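Side-chain contacts in cadherin-related family member 2 (Mus musculus, PDB 5CYX), which probably joins adjacent microvilli by calcium-dependent heterophilic adhesion to CDHR5 through its extracellular cadherin repeats, so helping to pack the epithelial brush border: residues T151-N156 / N175-F180; L157-I160 / I166-N169; Y259-S264 / W269-E274. All coordinates share one frame; numbering follows the deposited sequence. Where two conformers were deposited one is given.

How the contacts relate
Contacts 1 and 2 belong to the second of three cadherin repeats in this extracellular fragment, contact 3 to the third. Along the chain, the hairpin of contact 2 falls between the two loops that meet in contact 1. The centres of contacts 1 and 2 are 12 Å apart, and N169 ND2 lies 2.7 Å from N156 O, a probable hydrogen bond. Contact 3 follows later, its centre 39 Å from that of contact 1 and 47 Å from that of contact 2; the nearest atoms are about 17 Å and 31 Å away. None of the three supplies a calcium ligand, although the K177 side chain is about 11 Å from a bound calcium.

Contact 1: T151-N156 / N175-F180; sequences TANSNN and NNKSAF
N153 lies in a short run, 152-156, with helical backbone angles but without regular helical bonding, while its partner K177 lies in the irregular loop 175-180. These two side chains make the whole contact, which is small and superficial. They cross at about a right angle, and the asparagine amide meets the lysine with both of its ends. Its OD1 takes a weak hydrogen bond from K177 NZ at 3.3 Å. Its ND2 rests against the methylenes, with N153 ND2 to K177 CG at 3.5 Å and N153 ND2 to K177 CE also at 3.5 Å. N153 holds CG anti to its own backbone nitrogen (chi1 166°), which carries the amide out from the turn toward the lysine, whose chain is extended beyond CG. The ammonium group has a stronger partner in the backbone oxygen of T171, and D170 adds a long, weak ion pair. Replacing N153 by an alanine would probably strip the K177 methylenes of the amide packed on them and NZ of its weak bond, leaving the ammonium to T171 and D170.

The turn that presents N153 is braced from within. T151 OG1 accepts from S154 N at 3.0 Å, an ST motif, and S154 OG in turn accepts from T151 N at 2.7 Å. The carbonyl oxygen of T151 is gripped twice by N155, through its backbone nitrogen and through ND2, the latter coming from well above the carbonyl plane.

In the fold, 151-156 connects strand 140-148 to strand 158-160, whereas the loop 175-180 leads from strand 165-168 into strand 180-189; the contact therefore bridges two connections of the second cadherin repeat.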
ATOM      1  N   THR A 151      -5.761 -14.294  16.332  1.00 70.67           N
ATOM      2  CA  THR A 151      -4.433 -14.780  16.725  1.00 72.14           C
ATOM      3  C   THR A 151      -3.434 -13.668  16.353  1.00 73.58           C
ATOM      4  O   THR A 151      -3.759 -12.786  15.529  1.00 70.90           O
ATOM      5  CB  THR A 151      -4.073 -16.091  15.981  1.00 71.76           C
ATOM      6  OG1 THR A 151      -4.115 -15.881  14.552  1.00 69.00           O
ATOM      7  CG2 THR A 151      -5.048 -17.213  16.341  1.00 71.86           C
ATOM      8  N   ALA A 152      -2.240 -13.686  16.954  1.00 76.02           N
ATOM      9  CA  ALA A 152      -1.159 -12.761  16.563  1.00 76.52           C
ATOM     10  C   ALA A 152      -1.039 -12.704  15.019  1.00 76.98           C
ATOM     11  O   ALA A 152      -0.907 -11.620  14.398  1.00 75.71           O
ATOM     12  CB  ALA A 152       0.165 -13.191  17.186  1.00 77.65           C
ATOM     13  N   ASN A 153      -1.136 -13.888  14.419  1.00 76.28           N
ATOM     14  CA  ASN A 153      -1.031 -14.044  12.987  1.00 75.62           C
ATOM     15  C   ASN A 153      -2.250 -13.508  12.185  1.00 70.84           C
ATOM     16  O   ASN A 153      -2.066 -12.930  11.118  1.00 68.64           O
ATOM     17  CB  ASN A 153      -0.721 -15.515  12.662  1.00 77.35           C
ATOM     18  CG  ASN A 153      -0.916 -15.841  11.205  1.00 81.08           C
ATOM     19  OD1 ASN A 153      -0.431 -15.129  10.298  1.00 80.21           O
ATOM     20  ND2 ASN A 153      -1.647 -16.925  10.956  1.00 82.52           N
ATOM     21  N   SER A 154      -3.473 -13.690  12.676  1.00 67.33           N
ATOM     22  CA  SER A 154      -4.657 -13.206  11.948  1.00 63.52           C
ATOM     23  C   SER A 154      -4.688 -11.658  11.954  1.00 61.24           C
ATOM     24  O   SER A 154      -4.998 -11.019  10.939  1.00 58.20           O
ATOM     25  CB  SER A 154      -5.962 -13.828  12.494  1.00 63.86           C
ATOM     26  OG  SER A 154      -6.294 -13.405  13.819  1.00 63.92           O
ATOM     27  N   ASN A 155      -4.289 -11.068  13.074  1.00 60.21           N
ATOM     28  CA  ASN A 155      -4.188  -9.604  13.186  1.00 60.30           C
ATOM     29  C   ASN A 155      -3.040  -8.934  12.394  1.00 57.81           C
ATOM     30  O   ASN A 155      -2.989  -7.721  12.297  1.00 58.31           O
ATOM     31  CB  ASN A 155      -4.115  -9.219  14.670  1.00 62.64           C
ATOM     32  CG  ASN A 155      -5.428  -9.529  15.395  1.00 64.75           C
ATOM     33  OD1 ASN A 155      -6.374  -8.739  15.345  1.00 67.21           O
ATOM     34  ND2 ASN A 155      -5.516 -10.713  16.001  1.00 65.58           N
ATOM     35  N   ASN A 156      -2.090  -9.723  11.903  1.00 55.95           N
ATOM     36  CA  ASN A 156      -1.016  -9.249  11.027  1.00 54.56           C
ATOM     37  C   ASN A 156      -1.361  -9.426   9.518  1.00 51.86           C
ATOM     38  O   ASN A 156      -0.621  -8.968   8.660  1.00 52.85           O
ATOM     39  CB  ASN A 156       0.213 -10.112  11.269  1.00 55.41           C
ATOM     40  CG  ASN A 156       1.463  -9.548  10.580  1.00 56.49           C
ATOM     41  OD1 ASN A 156       1.734  -8.381  10.706  1.00 56.35           O
ATOM     42  ND2 ASN A 156       2.200 -10.377   9.848  1.00 56.74           N
ATOM     43  N   ASN A 175      -5.002 -24.854   5.051  1.00 49.76           N
ATOM     44  CA  ASN A 175      -4.730 -25.980   5.943  1.00 50.65           C
ATOM     45  C   ASN A 175      -3.938 -25.677   7.225  1.00 52.53           C
ATOM     46  O   ASN A 175      -4.106 -26.338   8.214  1.00 52.27           O
ATOM     47  CB  ASN A 175      -3.955 -27.026   5.145  1.00 49.94           C
ATOM     48  CG  ASN A 175      -4.782 -27.581   4.010  1.00 49.67           C
ATOM     49  OD1 ASN A 175      -4.672 -27.156   2.825  1.00 48.79           O
ATOM     50  ND2 ASN A 175      -5.675 -28.435   4.373  1.00 49.15           N
ATOM     51  N   ASN A 176      -3.053 -24.698   7.188  1.00 54.11           N
ATOM     52  CA  ASN A 176      -2.242 -24.385   8.364  1.00 56.84           C
ATOM     53  C   ASN A 176      -2.560 -23.104   9.115  1.00 55.80           C
ATOM     54  O   ASN A 176      -2.018 -22.909  10.209  1.00 56.62           O
ATOM     55  CB  ASN A 176      -0.778 -24.411   7.964  1.00 59.74           C
ATOM     56  CG  ASN A 176      -0.390 -25.747   7.367  1.00 63.23           C
ATOM     57  OD1 ASN A 176       0.085 -25.837   6.218  1.00 66.57           O
ATOM     58  ND2 ASN A 176      -0.635 -26.809   8.133  1.00 65.32           N
ATOM     59  N   LYS A 177      -3.421 -22.246   8.564  1.00 53.16           N
ATOM     60  CA  LYS A 177      -3.836 -21.025   9.250  1.00 52.83           C
ATOM     61  C   LYS A 177      -5.338 -21.056   9.471  1.00 52.29           C
ATOM     62  O   LYS A 177      -5.796 -21.279  10.600  1.00 52.68           O
ATOM     63  CB  LYS A 177      -3.362 -19.761   8.486  1.00 52.57           C
ATOM     64  CG  LYS A 177      -1.861 -19.548   8.604  1.00 52.73           C
ATOM     65  CD  LYS A 177      -1.359 -18.400   7.716  1.00 53.15           C
ATOM     66  CE  LYS A 177       0.086 -18.012   8.086  1.00 53.51           C
ATOM     67  NZ  LYS A 177       0.504 -16.686   7.532  1.00 53.14           N
ATOM     68  N   SER A 178      -6.105 -20.858   8.407  1.00 50.79           N
ATOM     69  CA  SER A 178      -7.543 -20.820   8.506  1.00 50.71           C
ATOM     70  C   SER A 178      -8.132 -20.806   7.099  1.00 50.50           C
ATOM     71  O   SER A 178      -7.604 -20.146   6.213  1.00 49.83           O
ATOM     72  CB  SER A 178      -8.009 -19.577   9.266  1.00 50.17           C
ATOM     73  OG  SER A 178      -9.425 -19.542   9.358  1.00 49.60           O
ATOM     74  N   ALA A 179      -9.247 -21.504   6.946  1.00 50.97           N
ATOM     75  CA  ALA A 179     -10.040 -21.478   5.728  1.00 51.25           C
ATOM     76  C   ALA A 179     -10.938 -20.233   5.628  1.00 51.09           C
ATOM     77  O   ALA A 179     -11.510 -19.968   4.573  1.00 49.92           O
ATOM     78  CB  ALA A 179     -10.899 -22.737   5.679  1.00 52.74           C
ATOM     79  N   PHE A 180     -11.086 -19.494   6.728  1.00 51.96           N
ATOM     80  CA  PHE A 180     -12.048 -18.395   6.799  0.50 52.01           C
ATOM     81  C   PHE A 180     -11.580 -17.294   7.749  1.00 51.24           C
ATOM     82  O   PHE A 180     -10.900 -17.554   8.751  1.00 52.50           O
ATOM     83  CB  PHE A 180     -13.438 -18.928   7.230  0.50 53.51           C
ATOM     84  CG  PHE A 180     -14.545 -17.888   7.230  0.50 54.03           C
ATOM     85  CD1 PHE A 180     -15.251 -17.587   6.070  0.50 54.39           C
ATOM     86  CD2 PHE A 180     -14.918 -17.246   8.411  0.50 54.57           C
ATOM     87  CE1 PHE A 180     -16.280 -16.654   6.084  0.50 54.59           C
ATOM     88  CE2 PHE A 180     -15.941 -16.310   8.427  0.50 54.68           C
ATOM     89  CZ  PHE A 180     -16.617 -16.010   7.265  0.50 54.65           C
TER

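Contact 2: L157-I160 / I166-N169; sequences LFRI and IVLN
R159 and V167 pair through their backbones, R159 N giving to V167 O at 3.0 Å and V167 N to R159 O at 2.7 Å. A bond from N169 N to L157 O extends the pairing. F158 with L168 and I160 with I166 form the flanking non-hydrogen-bonded pairs.

Apolar contacts gather on the face of F158, I160, I166 and L168. I160 CD1 reaches I166 CG1 at 3.6 Å, while L168 CD1 meets F158 CE1 at 3.9 Å; the phenylalanine ring packs edge-to-face with Y181. This antiparallel hairpin forms the D and E strands of the second cadherin repeat's Greek-key sandwich, and its apolar face turns inward against strand 180-189.

The reverse face, with R159 and V167, mixes apolar and polar contact. R159 CG lies between backbone N and carbonyl carbon (chi1 58°), which turns the extended chain alongside V167; V167 CG1 sits over the guanidinium centre, 3.8 Å above its plane. R159 NE reaches N169 OD1 at 3.1 Å in a bent bond from above the carbonyl plane, guanidinium and amide planes 78° apart. N169 ND2 bonds N156 O. In a second subunit, G121 O accepts from R159 NH2, and V123 N donates to N169 OD1.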
ATOM      1  N   LEU A 157      -2.413 -10.172   9.248  1.00 48.23           N
ATOM      2  CA  LEU A 157      -2.714 -10.723   7.931  1.00 47.72           C
ATOM      3  C   LEU A 157      -3.273  -9.704   6.939  1.00 45.14           C
ATOM      4  O   LEU A 157      -3.075  -9.850   5.735  1.00 44.84           O
ATOM      5  CB  LEU A 157      -3.760 -11.869   8.094  1.00 48.18           C
ATOM      6  CG  LEU A 157      -3.886 -12.939   7.033  1.00 49.18           C
ATOM      7  CD1 LEU A 157      -2.585 -13.457   6.458  1.00 50.44           C
ATOM      8  CD2 LEU A 157      -4.650 -14.122   7.612  1.00 51.05           C
ATOM      9  N   PHE A 158      -3.976  -8.693   7.435  1.00 43.59           N
ATOM     10  CA  PHE A 158      -4.727  -7.805   6.584  1.00 43.03           C
ATOM     11  C   PHE A 158      -4.534  -6.410   7.058  1.00 43.20           C
ATOM     12  O   PHE A 158      -4.392  -6.195   8.216  1.00 41.97           O
ATOM     13  CB  PHE A 158      -6.223  -8.086   6.619  1.00 42.26           C
ATOM     14  CG  PHE A 158      -6.585  -9.455   6.205  1.00 42.44           C
ATOM     15  CD1 PHE A 158      -6.536  -9.827   4.851  1.00 42.09           C
ATOM     16  CD2 PHE A 158      -7.115 -10.372   7.134  1.00 42.83           C
ATOM     17  CE1 PHE A 158      -6.944 -11.085   4.450  1.00 41.97           C
ATOM     18  CE2 PHE A 158      -7.468 -11.640   6.732  1.00 42.42           C
ATOM     19  CZ  PHE A 158      -7.401 -11.987   5.385  1.00 42.45           C
ATOM     20  N   ARG A 159      -4.579  -5.466   6.125  1.00 43.12           N
ATOM     21  CA  ARG A 159      -4.447  -4.073   6.470  1.00 44.47           C
ATOM     22  C   ARG A 159      -5.272  -3.231   5.514  1.00 45.00           C
ATOM     23  O   ARG A 159      -5.481  -3.629   4.394  1.00 45.36           O
ATOM     24  CB  ARG A 159      -2.991  -3.674   6.410  1.00 45.31           C
ATOM     25  CG  ARG A 159      -2.283  -3.887   5.048  1.00 45.54           C
ATOM     26  CD  ARG A 159      -0.768  -3.596   5.246  1.00 46.71           C
ATOM     27  NE  ARG A 159       0.055  -3.803   4.046  1.00 47.52           N
ATOM     28  CZ  ARG A 159       0.087  -2.998   2.966  1.00 48.11           C
ATOM     29  NH1 ARG A 159      -0.698  -1.930   2.884  1.00 48.09           N
ATOM     30  NH2 ARG A 159       0.906  -3.267   1.947  1.00 48.65           N
ATOM     31  N   ILE A 160      -5.657  -2.042   5.928  1.00 45.78           N
ATOM     32  CA  ILE A 160      -6.571  -1.268   5.150  1.00 46.74           C
ATOM     33  C   ILE A 160      -5.988   0.081   4.801  1.00 47.21           C
ATOM     34  O   ILE A 160      -5.262   0.688   5.586  1.00 48.28           O
ATOM     35  CB  ILE A 160      -7.957  -1.153   5.847  1.00 46.68           C
ATOM     36  CG1 ILE A 160      -8.989  -0.753   4.817  1.00 46.94           C
ATOM     37  CG2 ILE A 160      -7.888  -0.171   7.021  1.00 47.34           C
ATOM     38  CD1 ILE A 160     -10.399  -1.245   5.149  1.00 47.93           C
ATOM     39  N   ILE A 166      -8.613  -3.285   1.310  1.00 41.99           N
ATOM     40  CA  ILE A 166      -8.026  -4.205   2.263  1.00 42.32           C
ATOM     41  C   ILE A 166      -6.940  -4.939   1.476  1.00 41.85           C
ATOM     42  O   ILE A 166      -7.214  -5.518   0.397  1.00 41.05           O
ATOM     43  CB  ILE A 166      -9.104  -5.214   2.774  1.00 42.16           C
ATOM     44  CG1 ILE A 166     -10.214  -4.441   3.470  1.00 42.31           C
ATOM     45  CG2 ILE A 166      -8.527  -6.286   3.706  1.00 42.23           C
ATOM     46  CD1 ILE A 166     -11.389  -5.334   3.877  1.00 42.52           C
ATOM     47  N   VAL A 167      -5.715  -4.841   1.977  1.00 41.38           N
ATOM     48  CA  VAL A 167      -4.546  -5.439   1.351  1.00 41.34           C
ATOM     49  C   VAL A 167      -4.047  -6.598   2.176  1.00 41.39           C
ATOM     50  O   VAL A 167      -3.899  -6.457   3.406  1.00 41.84           O
ATOM     51  CB  VAL A 167      -3.402  -4.415   1.200  1.00 41.76           C
ATOM     52  CG1 VAL A 167      -2.171  -5.114   0.702  1.00 42.13           C
ATOM     53  CG2 VAL A 167      -3.835  -3.338   0.204  1.00 42.47           C
ATOM     54  N   LEU A 168      -3.675  -7.672   1.501  1.00 41.22           N
ATOM     55  CA  LEU A 168      -3.023  -8.782   2.124  1.00 42.01           C
ATOM     56  C   LEU A 168      -1.593  -8.448   2.526  1.00 43.24           C
ATOM     57  O   LEU A 168      -0.802  -8.013   1.647  1.00 43.32           O
ATOM     58  CB  LEU A 168      -2.984  -9.923   1.178  1.00 42.40           C
ATOM     59  CG  LEU A 168      -2.486 -11.215   1.783  1.00 43.04           C
ATOM     60  CD1 LEU A 168      -3.510 -11.846   2.746  1.00 42.60           C
ATOM     61  CD2 LEU A 168      -2.087 -12.154   0.670  1.00 43.37           C
ATOM     62  N   ASN A 169      -1.295  -8.662   3.814  1.00 43.78           N
ATOM     63  CA  ASN A 169      -0.017  -8.333   4.437  1.00 46.00           C
ATOM     64  C   ASN A 169       0.866  -9.501   4.853  1.00 46.25           C
ATOM     65  O   ASN A 169       1.986  -9.289   5.214  1.00 47.75           O
ATOM     66  CB  ASN A 169      -0.298  -7.423   5.645  1.00 47.01           C
ATOM     67  CG  ASN A 169       0.930  -6.865   6.240  1.00 49.16           C
ATOM     68  OD1 ASN A 169       1.655  -6.012   5.617  1.00 50.66           O
ATOM     69  ND2 ASN A 169       1.236  -7.329   7.474  1.00 50.22           N
TER

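Contact 3: Y259-S264 / W269-E274; sequences YSVSNS and WFDIRE
Y259 begins the run of residues by which strand 257-264 faces 269-274, in the third cadherin repeat. The two strands belong to opposite sheets of the Greek-key sandwich, each at the outer edge of its own, and correspond to strands C and D of the cadherin fold. No hydrogen bond links them directly; the short strand axes come within 5.8 Å, their N-to-C directions 144° apart, and side chains fill the seam.

Y259 meets I272 with its CB, 3.7 Å from I272 CD1, and turns the edge of its ring toward the backbone of E274, with CD1 only 3.1 Å from E274 O. Its hydroxyl is bonded to the backbone nitrogen of A246, which fixes the far end of the ring. S260 CB points away, and it is the backbone that takes part: I272 CG2 presses against S260 CA at 3.5 Å. V261 points back into the seam. With CG1 anti to the backbone N (chi1 176°), its CG2 is set 3.8 Å from I272 CG2 and touches the D271 backbone as well. I272 thus touches three successive residues, the middle one only through its backbone.

Beyond V261 the strand bends away from 269-274. A classic beta bulge sets S262 and N263 together opposite Q299 of strand 295-304, and S262 OG bonds both Q299 and T301. At S264, where the chain comes back toward 269-274, a water lies between S264 OG and F270 N. Its link to S264 OG is long and weak, whereas it accepts from F270 N at 2.7 Å.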
ATOM      1  N   TYR A 259      -0.149 -45.136  -6.684  1.00 59.21           N
ATOM      2  CA  TYR A 259       1.031 -45.696  -6.024  1.00 59.23           C
ATOM      3  C   TYR A 259       1.841 -46.422  -7.070  1.00 60.40           C
ATOM      4  O   TYR A 259       1.311 -46.887  -8.042  1.00 57.40           O
ATOM      5  CB  TYR A 259       0.609 -46.696  -4.924  1.00 58.26           C
ATOM      6  CG  TYR A 259      -0.368 -46.099  -3.922  1.00 57.95           C
ATOM      7  CD1 TYR A 259      -1.761 -46.120  -4.129  1.00 57.89           C
ATOM      8  CD2 TYR A 259       0.094 -45.507  -2.787  1.00 58.08           C
ATOM      9  CE1 TYR A 259      -2.637 -45.540  -3.202  1.00 57.52           C
ATOM     10  CE2 TYR A 259      -0.761 -44.937  -1.877  1.00 58.25           C
ATOM     11  CZ  TYR A 259      -2.104 -44.960  -2.055  1.00 56.62           C
ATOM     12  OH  TYR A 259      -2.854 -44.344  -1.078  1.00 55.51           O
ATOM     13  N   SER A 260       3.143 -46.499  -6.871  1.00 63.15           N
ATOM     14  CA  SER A 260       4.021 -47.372  -7.661  1.00 64.72           C
ATOM     15  C   SER A 260       5.165 -47.808  -6.740  1.00 66.37           C
ATOM     16  O   SER A 260       5.451 -47.143  -5.772  1.00 65.67           O
ATOM     17  CB  SER A 260       4.563 -46.636  -8.889  1.00 65.59           C
ATOM     18  OG  SER A 260       5.182 -45.411  -8.495  1.00 67.42           O
ATOM     19  N   VAL A 261       5.730 -48.968  -7.032  1.00 69.73           N
ATOM     20  CA  VAL A 261       6.897 -49.477  -6.377  1.00 73.19           C
ATOM     21  C   VAL A 261       8.058 -48.836  -7.115  1.00 76.98           C
ATOM     22  O   VAL A 261       8.275 -49.095  -8.308  1.00 75.24           O
ATOM     23  CB  VAL A 261       6.988 -51.005  -6.456  1.00 72.13           C
ATOM     24  CG1 VAL A 261       8.290 -51.488  -5.820  1.00 73.00           C
ATOM     25  CG2 VAL A 261       5.801 -51.610  -5.739  1.00 71.73           C
ATOM     26  N   SER A 262       8.762 -47.970  -6.394  1.00 81.34           N
ATOM     27  CA  SER A 262       9.856 -47.171  -6.944  1.00 84.55           C
ATOM     28  C   SER A 262      11.213 -47.863  -6.776  1.00 86.22           C
ATOM     29  O   SER A 262      12.184 -47.480  -7.432  1.00 87.51           O
ATOM     30  CB  SER A 262       9.868 -45.781  -6.282  1.00 85.41           C
ATOM     31  OG  SER A 262       9.427 -45.837  -4.930  1.00 85.03           O
ATOM     32  N   ASN A 263      11.275 -48.862  -5.888  1.00 86.46           N
ATOM     33  CA  ASN A 263      12.515 -49.556  -5.578  1.00 87.42           C
ATOM     34  C   ASN A 263      12.296 -50.760  -4.684  1.00 87.16           C
ATOM     35  O   ASN A 263      11.350 -50.778  -3.896  1.00 85.81           O
ATOM     36  CB  ASN A 263      13.473 -48.612  -4.848  1.00 91.61           C
ATOM     37  CG  ASN A 263      14.878 -48.744  -5.344  1.00 94.45           C
ATOM     38  OD1 ASN A 263      15.400 -49.852  -5.460  1.00 97.70           O
ATOM     39  ND2 ASN A 263      15.494 -47.622  -5.676  1.00 96.86           N
ATOM     40  N   SER A 264      13.196 -51.745  -4.771  1.00 87.64           N
ATOM     41  CA  SER A 264      13.227 -52.831  -3.793  1.00 87.66           C
ATOM     42  C   SER A 264      14.524 -53.661  -3.741  1.00 90.93           C
ATOM     43  O   SER A 264      15.385 -53.592  -4.619  1.00 93.40           O
ATOM     44  CB  SER A 264      12.068 -53.799  -4.047  1.00 84.34           C
ATOM     45  OG  SER A 264      12.389 -54.749  -5.029  1.00 80.57           O
ATOM     46  N   TRP A 269       9.485 -58.956  -7.494  1.00 71.95           N
ATOM     47  CA  TRP A 269       8.727 -59.891  -6.651  1.00 72.42           C
ATOM     48  C   TRP A 269       7.372 -59.331  -6.246  1.00 71.72           C
ATOM     49  O   TRP A 269       6.397 -60.086  -6.178  1.00 68.54           O
ATOM     50  CB  TRP A 269       9.509 -60.313  -5.426  1.00 76.55           C
ATOM     51  CG  TRP A 269      10.564 -61.326  -5.698  1.00 78.26           C
ATOM     52  CD1 TRP A 269      11.154 -61.618  -6.904  1.00 78.30           C
ATOM     53  CD2 TRP A 269      11.188 -62.158  -4.727  1.00 79.22           C
ATOM     54  NE1 TRP A 269      12.088 -62.607  -6.733  1.00 80.13           N
ATOM     55  CE2 TRP A 269      12.136 -62.950  -5.407  1.00 80.59           C
ATOM     56  CE3 TRP A 269      11.025 -62.326  -3.343  1.00 81.33           C
ATOM     57  CZ2 TRP A 269      12.933 -63.905  -4.748  1.00 83.17           C
ATOM     58  CZ3 TRP A 269      11.828 -63.278  -2.677  1.00 83.44           C
ATOM     59  CH2 TRP A 269      12.766 -64.053  -3.388  1.00 83.56           C
ATOM     60  N   PHE A 270       7.318 -58.019  -5.997  1.00 71.36           N
ATOM     61  CA  PHE A 270       6.068 -57.324  -5.653  1.00 71.65           C
ATOM     62  C   PHE A 270       5.764 -56.111  -6.532  1.00 70.20           C
ATOM     63  O   PHE A 270       6.669 -55.434  -6.983  1.00 73.87           O
ATOM     64  CB  PHE A 270       6.123 -56.868  -4.203  1.00 71.43           C
ATOM     65  CG  PHE A 270       6.424 -57.966  -3.255  1.00 73.17           C
ATOM     66  CD1 PHE A 270       5.421 -58.850  -2.857  1.00 73.53           C
ATOM     67  CD2 PHE A 270       7.730 -58.148  -2.767  1.00 73.90           C
ATOM     68  CE1 PHE A 270       5.713 -59.894  -1.981  1.00 73.94           C
ATOM     69  CE2 PHE A 270       8.018 -59.187  -1.913  1.00 73.88           C
ATOM     70  CZ  PHE A 270       7.013 -60.055  -1.513  1.00 74.95           C
ATOM     71  N   ASP A 271       4.483 -55.839  -6.745  1.00 66.81           N
ATOM     72  CA  ASP A 271       4.023 -54.573  -7.364  1.00 65.64           C
ATOM     73  C   ASP A 271       2.824 -54.044  -6.543  1.00 64.94           C
ATOM     74  O   ASP A 271       2.470 -54.624  -5.505  1.00 65.10           O
ATOM     75  CB  ASP A 271       3.709 -54.761  -8.873  1.00 63.40           C
ATOM     76  CG  ASP A 271       3.911 -53.474  -9.716  1.00 62.84           C
ATOM     77  OD1 ASP A 271       4.132 -52.391  -9.165  1.00 61.76           O
ATOM     78  OD2 ASP A 271       3.805 -53.517 -10.980  1.00 65.87           O
ATOM     79  N   ILE A 272       2.253 -52.917  -6.964  1.00 64.31           N
ATOM     80  CA  ILE A 272       1.156 -52.267  -6.240  1.00 63.43           C
ATOM     81  C   ILE A 272       0.101 -51.697  -7.214  1.00 64.39           C
ATOM     82  O   ILE A 272       0.463 -51.246  -8.286  1.00 63.71           O
ATOM     83  CB  ILE A 272       1.715 -51.175  -5.315  1.00 63.03           C
ATOM     84  CG1 ILE A 272       0.634 -50.677  -4.369  1.00 63.30           C
ATOM     85  CG2 ILE A 272       2.339 -50.017  -6.112  1.00 62.09           C
ATOM     86  CD1 ILE A 272       1.200 -49.896  -3.200  1.00 64.74           C
ATOM     87  N   ARG A 273      -1.180 -51.738  -6.831  1.00 65.89           N
ATOM     88  CA  ARG A 273      -2.264 -51.124  -7.606  1.00 68.76           C
ATOM     89  C   ARG A 273      -2.524 -49.673  -7.212  1.00 67.38           C
ATOM     90  O   ARG A 273      -2.057 -49.210  -6.178  1.00 65.17           O
ATOM     91  CB  ARG A 273      -3.576 -51.893  -7.408  1.00 72.51           C
ATOM     92  CG  ARG A 273      -3.533 -53.352  -7.789  1.00 74.26           C
ATOM     93  CD  ARG A 273      -4.904 -53.835  -8.193  1.00 76.71           C
ATOM     94  NE  ARG A 273      -5.859 -53.783  -7.088  1.00 79.15           N
ATOM     95  CZ  ARG A 273      -6.203 -54.815  -6.303  1.00 79.75           C
ATOM     96  NH1 ARG A 273      -5.673 -56.031  -6.475  1.00 79.02           N
ATOM     97  NH2 ARG A 273      -7.091 -54.623  -5.325  1.00 79.09           N
ATOM     98  N   GLU A 274      -3.317 -48.986  -8.039  1.00 65.69           N
ATOM     99  CA  GLU A 274      -3.757 -47.608  -7.791  1.00 66.58           C
ATOM    100  C   GLU A 274      -4.428 -47.403  -6.433  1.00 65.26           C
ATOM    101  O   GLU A 274      -4.354 -46.308  -5.859  1.00 62.82           O
ATOM    102  CB  GLU A 274      -4.716 -47.148  -8.894  1.00 69.97           C
ATOM    103  CG  GLU A 274      -4.024 -46.745 -10.206  1.00 73.18           C
ATOM    104  CD  GLU A 274      -4.997 -46.213 -11.280  1.00 76.89           C
ATOM    105  OE1 GLU A 274      -5.618 -47.016 -12.000  1.00 79.23           O
ATOM    106  OE2 GLU A 274      -5.138 -44.981 -11.421  1.00 80.24           O
TER
HETATM  107  O   HOH W   1       9.415 -56.348  -5.436  1.00 60.25           O